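Local coordinates for protein Atg5 (Kluyveromyces marxianus, PDB 3VQI) that takes part in autophagic vesicle formation and cytoplasm-to-vacuole transport, and becomes joined to Atg12 in the conjugate that autophagy requires, at residues V21-I26 / Q118-D123; L43-L48 / A263-F268; L223-L228 / D253-L258. All blocks are in the same frame, centred on the assembly; numbering follows the deposited sequence.

In the fold
From the N terminus, interaction 1 opens at 21-26, where strand 15-22 ends and its loop begins, and interaction 2 opens at 43-48, in the loop before helix 48-59. Interaction 1 then closes at 118-123, pairing two strands of the first ubiquitin-like domain. The chain runs on through the helical region to the second ubiquitin-like domain, where 223-228 and 253-258 pair as interaction 3. Just after helix 255-262, segment 263-268 closes interaction 2. Interactions 1 and 2 therefore cross along the chain, whereas interaction 3 nests inside the loop of interaction 2. The outer pair, 1 and 3, sit on opposite sides of the chain's centre; interaction 2, near that centre, joins the two domains.

Interaction 1 of 3, residues V21-I26 / Q118-D123; sequences VVSDAI and QLCHGD
V21 pairs with Q118, and V22 with L119, in the parallel ladder that sets strand 15-22 beside strand 114-121, the first and last strands of the beta-grasp sheet of the ubiquitin-like fold. V21 O accepts from L119 N at 2.9 Å and also lies close to Q118 CA, a CA-H...O contact. On the face that V21 shares with Q118, the glutamine chain is bent about CB-CG (chi2 -48°), with OE1 4.1 Å from V21 CB. V22 points to the other face with L119, against helix 48-59: V22 meets L59, while L119 reaches L52 and V55.

At S23 the strand has ended, yet the bonding goes on for one more step. S23 N donates to L119 O at 3.1 Å, and OG adds a weak, longer bond to the same oxygen, which thus receives two donors from one residue. S23 CB lies 3.8 Å from C120 SG. S23 O then takes the amide of I26, closing a tight turn that brings the chain back toward the end of strand 114-121. I26, also packed on W74 of strand 74-78, has CG1 between its own backbone N and carbonyl carbon (chi1 66°), which turns CD1 toward L119 O, 3.7 Å away, and toward H121 CB; its other methyl, CG2, sits 3.6 Å from H121 O.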
ATOM      1  N   VAL A  21       7.488  12.313  12.785  1.00 52.77           N
ATOM      2  CA  VAL A  21       8.174  13.472  13.338  1.00 50.65           C
ATOM      3  C   VAL A  21       8.294  14.554  12.277  1.00 49.82           C
ATOM      4  O   VAL A  21       8.590  14.251  11.123  1.00 48.33           O
ATOM      5  CB  VAL A  21       9.609  13.106  13.787  1.00 51.77           C
ATOM      6  CG1 VAL A  21      10.202  14.263  14.578  1.00 49.44           C
ATOM      7  CG2 VAL A  21       9.608  11.793  14.591  1.00 50.31           C
ATOM      8  N   VAL A  22       8.074  15.810  12.654  1.00 49.22           N
ATOM      9  CA  VAL A  22       8.204  16.886  11.678  1.00 50.22           C
ATOM     10  C   VAL A  22       9.650  16.920  11.188  1.00 50.95           C
ATOM     11  O   VAL A  22      10.570  16.658  11.959  1.00 48.89           O
ATOM     12  CB  VAL A  22       7.868  18.247  12.278  1.00 50.28           C
ATOM     13  CG1 VAL A  22       8.014  19.317  11.211  1.00 47.86           C
ATOM     14  CG2 VAL A  22       6.451  18.233  12.829  1.00 50.38           C
ATOM     15  N   SER A  23       9.852  17.220   9.908  1.00 51.53           N
ATOM     16  CA  SER A  23      11.204  17.253   9.368  1.00 53.16           C
ATOM     17  C   SER A  23      11.907  18.527   9.809  1.00 55.47           C
ATOM     18  O   SER A  23      11.270  19.563  10.022  1.00 55.60           O
ATOM     19  CB  SER A  23      11.192  17.170   7.841  1.00 51.94           C
ATOM     20  OG  SER A  23      10.743  18.380   7.257  1.00 55.09           O
ATOM     21  N   ASP A  24      13.227  18.437   9.944  1.00 57.14           N
ATOM     22  CA  ASP A  24      14.034  19.574  10.376  1.00 56.86           C
ATOM     23  C   ASP A  24      13.756  20.811   9.539  1.00 55.00           C
ATOM     24  O   ASP A  24      13.656  21.917  10.062  1.00 54.77           O
ATOM     25  CB  ASP A  24      15.520  19.215  10.297  1.00 58.12           C
ATOM     26  CG  ASP A  24      15.828  17.866  10.939  1.00 61.39           C
ATOM     27  OD1 ASP A  24      15.422  17.641  12.099  1.00 59.73           O
ATOM     28  OD2 ASP A  24      16.484  17.029  10.279  1.00 64.80           O
ATOM     29  N   ALA A  25      13.599  20.615   8.236  1.00 53.63           N
ATOM     30  CA  ALA A  25      13.356  21.721   7.320  1.00 52.91           C
ATOM     31  C   ALA A  25      12.179  22.635   7.642  1.00 53.43           C
ATOM     32  O   ALA A  25      12.248  23.834   7.377  1.00 54.38           O
ATOM     33  CB  ALA A  25      13.210  21.189   5.901  1.00 48.90           C
ATOM     34  N   ILE A  26      11.104  22.098   8.212  1.00 54.33           N
ATOM     35  CA  ILE A  26       9.934  22.938   8.479  1.00 55.20           C
ATOM     36  C   ILE A  26       9.509  23.103   9.936  1.00 56.33           C
ATOM     37  O   ILE A  26       8.583  23.866  10.230  1.00 55.17           O
ATOM     38  CB  ILE A  26       8.695  22.437   7.679  1.00 54.49           C
ATOM     39  CG1 ILE A  26       8.273  21.046   8.177  1.00 53.49           C
ATOM     40  CG2 ILE A  26       9.015  22.396   6.192  1.00 50.92           C
ATOM     41  CD1 ILE A  26       6.979  20.534   7.571  1.00 51.74           C
ATOM     42  N   GLN A 118       9.247  11.154   8.404  1.00 47.40           N
ATOM     43  CA  GLN A 118       9.280  12.580   8.676  1.00 47.60           C
ATOM     44  C   GLN A 118       8.135  13.186   7.862  1.00 46.10           C
ATOM     45  O   GLN A 118       7.821  12.720   6.766  1.00 46.16           O
ATOM     46  CB  GLN A 118      10.619  13.236   8.272  1.00 47.10           C
ATOM     47  CG  GLN A 118      11.871  12.343   8.233  1.00 49.93           C
ATOM     48  CD  GLN A 118      12.066  11.469   9.460  1.00 50.22           C
ATOM     49  OE1 GLN A 118      11.966  11.935  10.599  1.00 53.39           O
ATOM     50  NE2 GLN A 118      12.362  10.187   9.230  1.00 48.36           N
ATOM     51  N   LEU A 119       7.488  14.204   8.410  1.00 45.02           N
ATOM     52  CA  LEU A 119       6.405  14.864   7.700  1.00 43.17           C
ATOM     53  C   LEU A 119       7.064  16.084   7.075  1.00 43.05           C
ATOM     54  O   LEU A 119       7.625  16.917   7.781  1.00 45.23           O
ATOM     55  CB  LEU A 119       5.283  15.268   8.676  1.00 39.58           C
ATOM     56  CG  LEU A 119       4.195  16.182   8.099  1.00 38.63           C
ATOM     57  CD1 LEU A 119       3.364  15.396   7.097  1.00 37.72           C
ATOM     58  CD2 LEU A 119       3.326  16.727   9.213  1.00 35.92           C
ATOM     59  N   CYS A 120       7.008  16.183   5.756  1.00 42.17           N
ATOM     60  CA  CYS A 120       7.635  17.288   5.057  1.00 42.45           C
ATOM     61  C   CYS A 120       6.644  18.118   4.250  1.00 43.61           C
ATOM     62  O   CYS A 120       5.567  17.642   3.904  1.00 45.30           O
ATOM     63  CB  CYS A 120       8.710  16.744   4.115  1.00 43.44           C
ATOM     64  SG  CYS A 120       9.696  15.403   4.804  1.00 45.03           S
ATOM     65  N   HIS A 121       7.028  19.354   3.945  1.00 43.42           N
ATOM     66  CA  HIS A 121       6.197  20.258   3.151  1.00 44.98           C
ATOM     67  C   HIS A 121       7.120  21.133   2.327  1.00 44.32           C
ATOM     68  O   HIS A 121       8.123  21.614   2.837  1.00 47.14           O
ATOM     69  CB  HIS A 121       5.347  21.157   4.047  1.00 46.31           C
ATOM     70  CG  HIS A 121       4.490  22.124   3.289  1.00 48.20           C
ATOM     71  ND1 HIS A 121       3.169  21.873   2.983  1.00 49.99           N
ATOM     72  CD2 HIS A 121       4.776  23.333   2.751  1.00 49.25           C
ATOM     73  CE1 HIS A 121       2.677  22.885   2.292  1.00 50.05           C
ATOM     74  NE2 HIS A 121       3.632  23.784   2.138  1.00 49.35           N
ATOM     75  N   GLY A 122       6.792  21.340   1.060  1.00 42.93           N
ATOM     76  CA  GLY A 122       7.640  22.167   0.222  1.00 45.26           C
ATOM     77  C   GLY A 122       6.968  22.606  -1.062  1.00 46.24           C
ATOM     78  O   GLY A 122       5.927  22.076  -1.427  1.00 48.36           O
ATOM     79  N   ASP A 123       7.552  23.568  -1.760  1.00 47.14           N
ATOM     80  CA  ASP A 123       6.943  24.032  -2.995  1.00 49.74           C
ATOM     81  C   ASP A 123       7.272  23.098  -4.149  1.00 49.24           C
ATOM     82  O   ASP A 123       6.617  23.118  -5.186  1.00 48.70           O
ATOM     83  CB  ASP A 123       7.406  25.458  -3.307  1.00 52.78           C
ATOM     84  CG  ASP A 123       7.091  26.431  -2.176  1.00 59.04           C
ATOM     85  OD1 ASP A 123       5.976  26.346  -1.602  1.00 61.74           O
ATOM     86  OD2 ASP A 123       7.949  27.289  -1.862  1.00 60.38           O
TER

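Interaction 2 of 3, residues L43-L48 / A263-F268; sequences LRDAYL and ASIDGF
D45 reaches I265 with its carboxylate: OD1 accepts from I265 N in a bond modelled at 2.5 Å, too short to trust in detail. As modelled it is almost straight, 176° at the hydrogen, and the amide comes to OD1 from above the carboxylate plane, 54° out of it. OD2 is held separately by Q245 NE2, so both oxygens are tied and the carboxylate is hindered from turning. Around this bond the contact is tight. The two side chains lie alongside each other, running opposite ways, with I265 CG2 3.4 Å from D45 CB, and S264 CB closes in on OD1 at 3.3 Å. I265 CD1 is only 3.0 Å from D45 O, an approach so close that it may be partly model error. With an alanine here, the amide of I265 and the side chain of Q245 are likely to lose their acceptor, and a gap would probably open beside the I265 branches.

What the aspartate grips is the second residue of a type I beta turn, S264 to G267, on the second ubiquitin-like domain, while D45 belongs to the loop that follows strand 37-43 in the first. I265 O accepts hydrogen bonds from W143 NE1 and W147 NE1 of helix 135-155, so this turn touches the helical region as well. Directly after I265, D266 makes an Asx turn, its OD2 accepting from F268 N at 3.1 Å; OD1 is bonded to Y270 OH.

Packing is looser toward Y47. Its ring meets I265 CD1 obliquely, with CE2 4.2 Å away, and beyond the ring OH comes 3.5 Å from D266 CB. The tyrosine leans on I139 and W143, and a buffer molecule, probably from the crystallisation liquor, lies close to its side chain.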
ATOM      1  N   LEU A  43      -3.182   0.967   9.334  1.00 49.80           N
ATOM      2  CA  LEU A  43      -3.575  -0.313   8.795  1.00 47.85           C
ATOM      3  C   LEU A  43      -2.614  -0.646   7.663  1.00 47.78           C
ATOM      4  O   LEU A  43      -2.270   0.221   6.869  1.00 46.99           O
ATOM      5  CB  LEU A  43      -5.006  -0.242   8.289  1.00 46.80           C
ATOM      6  CG  LEU A  43      -6.021  -0.159   9.429  1.00 47.17           C
ATOM      7  CD1 LEU A  43      -7.390   0.174   8.873  1.00 44.52           C
ATOM      8  CD2 LEU A  43      -6.038  -1.478  10.190  1.00 42.53           C
ATOM      9  N   ARG A  44      -2.159  -1.894   7.609  1.00 47.60           N
ATOM     10  CA  ARG A  44      -1.241  -2.316   6.567  1.00 48.79           C
ATOM     11  C   ARG A  44      -1.866  -2.145   5.199  1.00 49.15           C
ATOM     12  O   ARG A  44      -1.217  -1.696   4.262  1.00 48.92           O
ATOM     13  CB  ARG A  44      -0.830  -3.774   6.775  1.00 49.39           C
ATOM     14  CG  ARG A  44       0.355  -3.930   7.717  1.00 51.56           C
ATOM     15  CD  ARG A  44       0.697  -5.381   8.035  1.00 51.31           C
ATOM     16  NE  ARG A  44       2.122  -5.481   8.317  1.00 55.30           N
ATOM     17  CZ  ARG A  44       3.056  -5.550   7.370  1.00 54.95           C
ATOM     18  NH1 ARG A  44       2.703  -5.551   6.086  1.00 54.61           N
ATOM     19  NH2 ARG A  44       4.339  -5.557   7.706  1.00 52.80           N
ATOM     20  N   ASP A  45      -3.135  -2.497   5.087  1.00 51.94           N
ATOM     21  CA  ASP A  45      -3.821  -2.373   3.823  1.00 53.49           C
ATOM     22  C   ASP A  45      -4.692  -1.138   3.802  1.00 53.56           C
ATOM     23  O   ASP A  45      -5.921  -1.213   3.815  1.00 56.54           O
ATOM     24  CB  ASP A  45      -4.648  -3.622   3.546  1.00 56.74           C
ATOM     25  CG  ASP A  45      -4.057  -4.461   2.439  1.00 58.89           C
ATOM     26  OD1 ASP A  45      -3.852  -3.913   1.337  1.00 59.56           O
ATOM     27  OD2 ASP A  45      -3.792  -5.660   2.664  1.00 61.54           O
ATOM     28  N   ALA A  46      -4.020   0.002   3.773  1.00 51.67           N
ATOM     29  CA  ALA A  46      -4.642   1.314   3.736  1.00 49.43           C
ATOM     30  C   ALA A  46      -3.604   2.149   3.012  1.00 48.91           C
ATOM     31  O   ALA A  46      -2.559   1.632   2.622  1.00 48.43           O
ATOM     32  CB  ALA A  46      -4.844   1.837   5.141  1.00 46.63           C
ATOM     33  N   TYR A  47      -3.875   3.434   2.836  1.00 47.26           N
ATOM     34  CA  TYR A  47      -2.923   4.300   2.161  1.00 47.15           C
ATOM     35  C   TYR A  47      -2.392   5.375   3.105  1.00 47.58           C
ATOM     36  O   TYR A  47      -3.156   5.924   3.908  1.00 45.36           O
ATOM     37  CB  TYR A  47      -3.589   4.946   0.950  1.00 47.53           C
ATOM     38  CG  TYR A  47      -3.763   3.997  -0.204  1.00 46.58           C
ATOM     39  CD1 TYR A  47      -2.669   3.605  -0.968  1.00 45.37           C
ATOM     40  CD2 TYR A  47      -5.022   3.506  -0.550  1.00 47.78           C
ATOM     41  CE1 TYR A  47      -2.815   2.751  -2.055  1.00 48.47           C
ATOM     42  CE2 TYR A  47      -5.184   2.647  -1.641  1.00 49.70           C
ATOM     43  CZ  TYR A  47      -4.072   2.276  -2.390  1.00 47.52           C
ATOM     44  OH  TYR A  47      -4.210   1.451  -3.472  1.00 47.62           O
ATOM     45  N   LEU A  48      -1.089   5.658   3.014  1.00 45.85           N
ATOM     46  CA  LEU A  48      -0.467   6.678   3.860  1.00 43.80           C
ATOM     47  C   LEU A  48      -1.264   7.949   3.792  1.00 43.33           C
ATOM     48  O   LEU A  48      -1.439   8.653   4.793  1.00 43.94           O
ATOM     49  CB  LEU A  48       0.964   6.971   3.405  1.00 45.17           C
ATOM     50  CG  LEU A  48       2.030   6.093   4.053  1.00 44.06           C
ATOM     51  CD1 LEU A  48       3.406   6.408   3.480  1.00 43.28           C
ATOM     52  CD2 LEU A  48       1.995   6.342   5.549  1.00 40.60           C
ATOM     53  N   ALA A 263      -3.183 -10.996  -1.260  1.00 56.89           N
ATOM     54  CA  ALA A 263      -3.278  -9.840  -2.142  1.00 55.90           C
ATOM     55  C   ALA A 263      -3.664  -8.621  -1.308  1.00 56.22           C
ATOM     56  O   ALA A 263      -4.447  -8.728  -0.361  1.00 56.72           O
ATOM     57  CB  ALA A 263      -4.314 -10.080  -3.222  1.00 54.59           C
ATOM     58  N   SER A 264      -3.114  -7.465  -1.665  1.00 55.29           N
ATOM     59  CA  SER A 264      -3.385  -6.229  -0.937  1.00 53.84           C
ATOM     60  C   SER A 264      -4.699  -5.598  -1.395  1.00 52.95           C
ATOM     61  O   SER A 264      -5.245  -5.992  -2.416  1.00 54.53           O
ATOM     62  CB  SER A 264      -2.209  -5.273  -1.127  1.00 52.06           C
ATOM     63  OG  SER A 264      -1.011  -5.894  -0.685  1.00 49.90           O
ATOM     64  N   ILE A 265      -5.202  -4.620  -0.649  1.00 51.32           N
ATOM     65  CA  ILE A 265      -6.475  -3.984  -0.982  1.00 51.67           C
ATOM     66  C   ILE A 265      -6.589  -3.413  -2.381  1.00 49.83           C
ATOM     67  O   ILE A 265      -7.669  -3.003  -2.792  1.00 47.79           O
ATOM     68  CB  ILE A 265      -6.832  -2.835   0.003  1.00 54.14           C
ATOM     69  CG1 ILE A 265      -5.658  -1.856   0.094  1.00 53.19           C
ATOM     70  CG2 ILE A 265      -7.221  -3.408   1.373  1.00 53.41           C
ATOM     71  CD1 ILE A 265      -5.959  -0.618   0.895  1.00 56.14           C
ATOM     72  N   ASP A 266      -5.484  -3.358  -3.112  1.00 49.77           N
ATOM     73  CA  ASP A 266      -5.544  -2.807  -4.455  1.00 49.74           C
ATOM     74  C   ASP A 266      -5.579  -3.891  -5.527  1.00 51.03           C
ATOM     75  O   ASP A 266      -5.639  -3.588  -6.721  1.00 52.70           O
ATOM     76  CB  ASP A 266      -4.372  -1.856  -4.698  1.00 48.15           C
ATOM     77  CG  ASP A 266      -3.035  -2.569  -4.764  1.00 47.82           C
ATOM     78  OD1 ASP A 266      -2.063  -1.905  -5.171  1.00 45.29           O
ATOM     79  OD2 ASP A 266      -2.950  -3.775  -4.410  1.00 48.43           O
ATOM     80  N   GLY A 267      -5.531  -5.149  -5.105  1.00 50.69           N
ATOM     81  CA  GLY A 267      -5.611  -6.238  -6.063  1.00 53.87           C
ATOM     82  C   GLY A 267      -4.312  -6.918  -6.457  1.00 54.14           C
ATOM     83  O   GLY A 267      -4.304  -7.851  -7.261  1.00 53.60           O
ATOM     84  N   PHE A 268      -3.202  -6.458  -5.901  1.00 53.57           N
ATOM     85  CA  PHE A 268      -1.944  -7.073  -6.237  1.00 52.02           C
ATOM     86  C   PHE A 268      -1.303  -7.730  -5.040  1.00 52.46           C
ATOM     87  O   PHE A 268      -1.485  -7.312  -3.901  1.00 52.70           O
ATOM     88  CB  PHE A 268      -0.981  -6.044  -6.828  1.00 50.22           C
ATOM     89  CG  PHE A 268      -1.338  -5.598  -8.215  1.00 47.98           C
ATOM     90  CD1 PHE A 268      -2.399  -4.727  -8.433  1.00 46.68           C
ATOM     91  CD2 PHE A 268      -0.587  -6.031  -9.316  1.00 47.79           C
ATOM     92  CE1 PHE A 268      -2.711  -4.285  -9.727  1.00 45.04           C
ATOM     93  CE2 PHE A 268      -0.892  -5.593 -10.617  1.00 44.49           C
ATOM     94  CZ  PHE A 268      -1.955  -4.717 -10.818  1.00 43.69           C
TER

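Interaction 3 of 3, residues L223-L228 / D253-L258; sequences LSVAEL and DNIFEL
The backbones of L223-L228 and D253-L258 meet in a single bridge at S224 and N254, whose CA atoms are 4.6 Å apart. Each of these residues is the N-cap of a helix, S224 of 225-230 and N254 of 255-262. Two reciprocal hydrogen bonds straddle the bridge: I255 N donates to L223 O at 3.2 Å, and V225 N donates to D253 O at 3.1 Å. The first amide of each helix is thus served by the carbonyl just ahead of the other's cap. D253 O also has a CA-H...O contact with S224 CA.

S224 caps its own helix as well. With OG between its backbone N and carbonyl carbon (chi1 63°), the hydroxyl oxygen accepts from E227 N at 3.1 Å.

Below the bridge the side chains are apolar. I255 puts CD1 within 4.1 Å of V225 CG2 and 4.2 Å of L228 CD2, a methyl shared between two residues one helical turn apart; the L228 chain runs roughly perpendicular to that of I255. V225 and L258 are neighbours too, but the model sets V225 CG2 and L258 CD1 too close for their exact placing to be trusted. L223 adds a looser touch, its CB 4.4 Å from I255 CG2. Strand 269-272 floors the cluster, L271 under V225 and L228, and L269 under I255 and L258, while V242 of strand 241-244 meets V225. Here two helices of the second ubiquitin-like domain start next to each other, their apolar sides on strands 269-272 and 241-244.

Polar and apolar duties are divided: exchanged backbone bonds satisfy the first amide of each helix, V225 N and I255 N, so the link between the two starts probably depends little on which side chains stand at the caps, while V225, L228, I255 and L258 pack into the buried apolar side.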
ATOM      1  N   LEU A 223       3.335 -22.646 -10.203  1.00 93.16           N
ATOM      2  CA  LEU A 223       4.515 -21.806 -10.006  1.00 93.26           C
ATOM      3  C   LEU A 223       4.757 -21.495  -8.535  1.00 93.08           C
ATOM      4  O   LEU A 223       3.849 -21.073  -7.823  1.00 93.72           O
ATOM      5  CB  LEU A 223       4.373 -20.484 -10.773  1.00 92.44           C
ATOM      6  CG  LEU A 223       4.287 -20.537 -12.302  1.00 92.65           C
ATOM      7  CD1 LEU A 223       4.128 -19.125 -12.845  1.00 91.39           C
ATOM      8  CD2 LEU A 223       5.541 -21.197 -12.875  1.00 92.43           C
ATOM      9  N   SER A 224       5.988 -21.706  -8.084  1.00 92.95           N
ATOM     10  CA  SER A 224       6.357 -21.428  -6.701  1.00 92.46           C
ATOM     11  C   SER A 224       7.078 -20.081  -6.663  1.00 91.73           C
ATOM     12  O   SER A 224       7.470 -19.554  -7.706  1.00 91.01           O
ATOM     13  CB  SER A 224       7.281 -22.523  -6.169  1.00 93.01           C
ATOM     14  OG  SER A 224       8.496 -22.564  -6.901  1.00 93.90           O
ATOM     15  N   VAL A 225       7.245 -19.525  -5.465  1.00 91.19           N
ATOM     16  CA  VAL A 225       7.926 -18.241  -5.311  1.00 90.14           C
ATOM     17  C   VAL A 225       9.318 -18.343  -5.924  1.00 90.05           C
ATOM     18  O   VAL A 225       9.708 -17.518  -6.755  1.00 89.21           O
ATOM     19  CB  VAL A 225       8.046 -17.844  -3.819  1.00 88.85           C
ATOM     20  CG1 VAL A 225       8.931 -16.626  -3.669  1.00 88.03           C
ATOM     21  CG2 VAL A 225       6.670 -17.548  -3.254  1.00 87.88           C
ATOM     22  N   ALA A 226      10.054 -19.371  -5.518  1.00 89.28           N
ATOM     23  CA  ALA A 226      11.394 -19.592  -6.036  1.00 89.35           C
ATOM     24  C   ALA A 226      11.352 -19.655  -7.563  1.00 88.80           C
ATOM     25  O   ALA A 226      12.219 -19.097  -8.234  1.00 88.70           O
ATOM     26  CB  ALA A 226      11.966 -20.886  -5.469  1.00 88.84           C
ATOM     27  N   GLU A 227      10.338 -20.322  -8.108  1.00 88.52           N
ATOM     28  CA  GLU A 227      10.193 -20.450  -9.556  1.00 88.47           C
ATOM     29  C   GLU A 227       9.889 -19.101 -10.203  1.00 88.81           C
ATOM     30  O   GLU A 227      10.286 -18.842 -11.340  1.00 88.82           O
ATOM     31  CB  GLU A 227       9.089 -21.451  -9.888  1.00 88.65           C
ATOM     32  N   LEU A 228       9.179 -18.243  -9.478  1.00 89.18           N
ATOM     33  CA  LEU A 228       8.846 -16.925  -9.997  1.00 89.45           C
ATOM     34  C   LEU A 228      10.093 -16.047 -10.033  1.00 90.11           C
ATOM     35  O   LEU A 228      10.393 -15.421 -11.052  1.00 89.92           O
ATOM     36  CB  LEU A 228       7.778 -16.251  -9.132  1.00 88.91           C
ATOM     37  CG  LEU A 228       7.428 -14.804  -9.517  1.00 87.70           C
ATOM     38  CD1 LEU A 228       6.853 -14.760 -10.927  1.00 86.24           C
ATOM     39  CD2 LEU A 228       6.435 -14.234  -8.521  1.00 87.19           C
ATOM     40  N   ASP A 253       6.564 -21.757  -1.361  1.00 92.69           N
ATOM     41  CA  ASP A 253       5.111 -21.583  -1.410  1.00 92.25           C
ATOM     42  C   ASP A 253       4.517 -21.393  -2.806  1.00 91.88           C
ATOM     43  O   ASP A 253       5.209 -21.013  -3.749  1.00 92.06           O
ATOM     44  CB  ASP A 253       4.701 -20.411  -0.519  1.00 93.35           C
ATOM     45  CG  ASP A 253       4.820 -20.735   0.960  1.00 94.64           C
ATOM     46  OD1 ASP A 253       5.856 -21.305   1.364  1.00 95.55           O
ATOM     47  OD2 ASP A 253       3.877 -20.413   1.719  1.00 95.64           O
ATOM     48  N   ASN A 254       3.219 -21.657  -2.919  1.00 91.56           N
ATOM     49  CA  ASN A 254       2.502 -21.539  -4.184  1.00 91.81           C
ATOM     50  C   ASN A 254       1.929 -20.129  -4.387  1.00 91.54           C
ATOM     51  O   ASN A 254       1.082 -19.670  -3.620  1.00 90.99           O
ATOM     52  CB  ASN A 254       1.392 -22.596  -4.227  1.00 92.13           C
ATOM     53  CG  ASN A 254       0.560 -22.522  -5.486  1.00 93.82           C
ATOM     54  OD1 ASN A 254       1.076 -22.253  -6.572  1.00 95.04           O
ATOM     55  ND2 ASN A 254      -0.738 -22.779  -5.352  1.00 94.68           N
ATOM     56  N   ILE A 255       2.395 -19.450  -5.432  1.00 91.09           N
ATOM     57  CA  ILE A 255       1.961 -18.088  -5.719  1.00 90.63           C
ATOM     58  C   ILE A 255       0.449 -17.948  -5.931  1.00 90.68           C
ATOM     59  O   ILE A 255      -0.156 -16.969  -5.487  1.00 90.71           O
ATOM     60  CB  ILE A 255       2.717 -17.514  -6.946  1.00 89.83           C
ATOM     61  CG1 ILE A 255       2.933 -16.011  -6.760  1.00 89.58           C
ATOM     62  CG2 ILE A 255       1.945 -17.785  -8.228  1.00 89.63           C
ATOM     63  CD1 ILE A 255       3.851 -15.667  -5.598  1.00 88.74           C
ATOM     64  N   PHE A 256      -0.158 -18.917  -6.610  1.00 89.97           N
ATOM     65  CA  PHE A 256      -1.599 -18.890  -6.848  1.00 89.39           C
ATOM     66  C   PHE A 256      -2.322 -18.813  -5.504  1.00 87.63           C
ATOM     67  O   PHE A 256      -3.332 -18.120  -5.366  1.00 86.92           O
ATOM     68  CB  PHE A 256      -2.028 -20.152  -7.614  1.00 92.48           C
ATOM     69  CG  PHE A 256      -3.464 -20.569  -7.373  1.00 95.48           C
ATOM     70  CD1 PHE A 256      -4.526 -19.769  -7.795  1.00 96.83           C
ATOM     71  CD2 PHE A 256      -3.751 -21.762  -6.706  1.00 96.52           C
ATOM     72  CE1 PHE A 256      -5.854 -20.155  -7.557  1.00 97.83           C
ATOM     73  CE2 PHE A 256      -5.070 -22.155  -6.464  1.00 97.36           C
ATOM     74  CZ  PHE A 256      -6.123 -21.350  -6.888  1.00 97.96           C
ATOM     75  N   GLU A 257      -1.788 -19.526  -4.516  1.00 85.32           N
ATOM     76  CA  GLU A 257      -2.372 -19.560  -3.180  1.00 83.28           C
ATOM     77  C   GLU A 257      -2.010 -18.303  -2.393  1.00 81.82           C
ATOM     78  O   GLU A 257      -2.850 -17.737  -1.686  1.00 81.87           O
ATOM     79  CB  GLU A 257      -1.896 -20.813  -2.425  1.00 82.24           C
ATOM     80  N   LEU A 258      -0.757 -17.873  -2.515  1.00 79.17           N
ATOM     81  CA  LEU A 258      -0.291 -16.680  -1.820  1.00 76.13           C
ATOM     82  C   LEU A 258      -1.132 -15.478  -2.239  1.00 75.31           C
ATOM     83  O   LEU A 258      -1.320 -14.545  -1.464  1.00 74.67           O
ATOM     84  CB  LEU A 258       1.182 -16.427  -2.137  1.00 73.60           C
ATOM     85  CG  LEU A 258       2.158 -17.451  -1.554  1.00 72.36           C
ATOM     86  CD1 LEU A 258       3.536 -17.266  -2.154  1.00 71.31           C
ATOM     87  CD2 LEU A 258       2.197 -17.303  -0.044  1.00 71.42           C
TER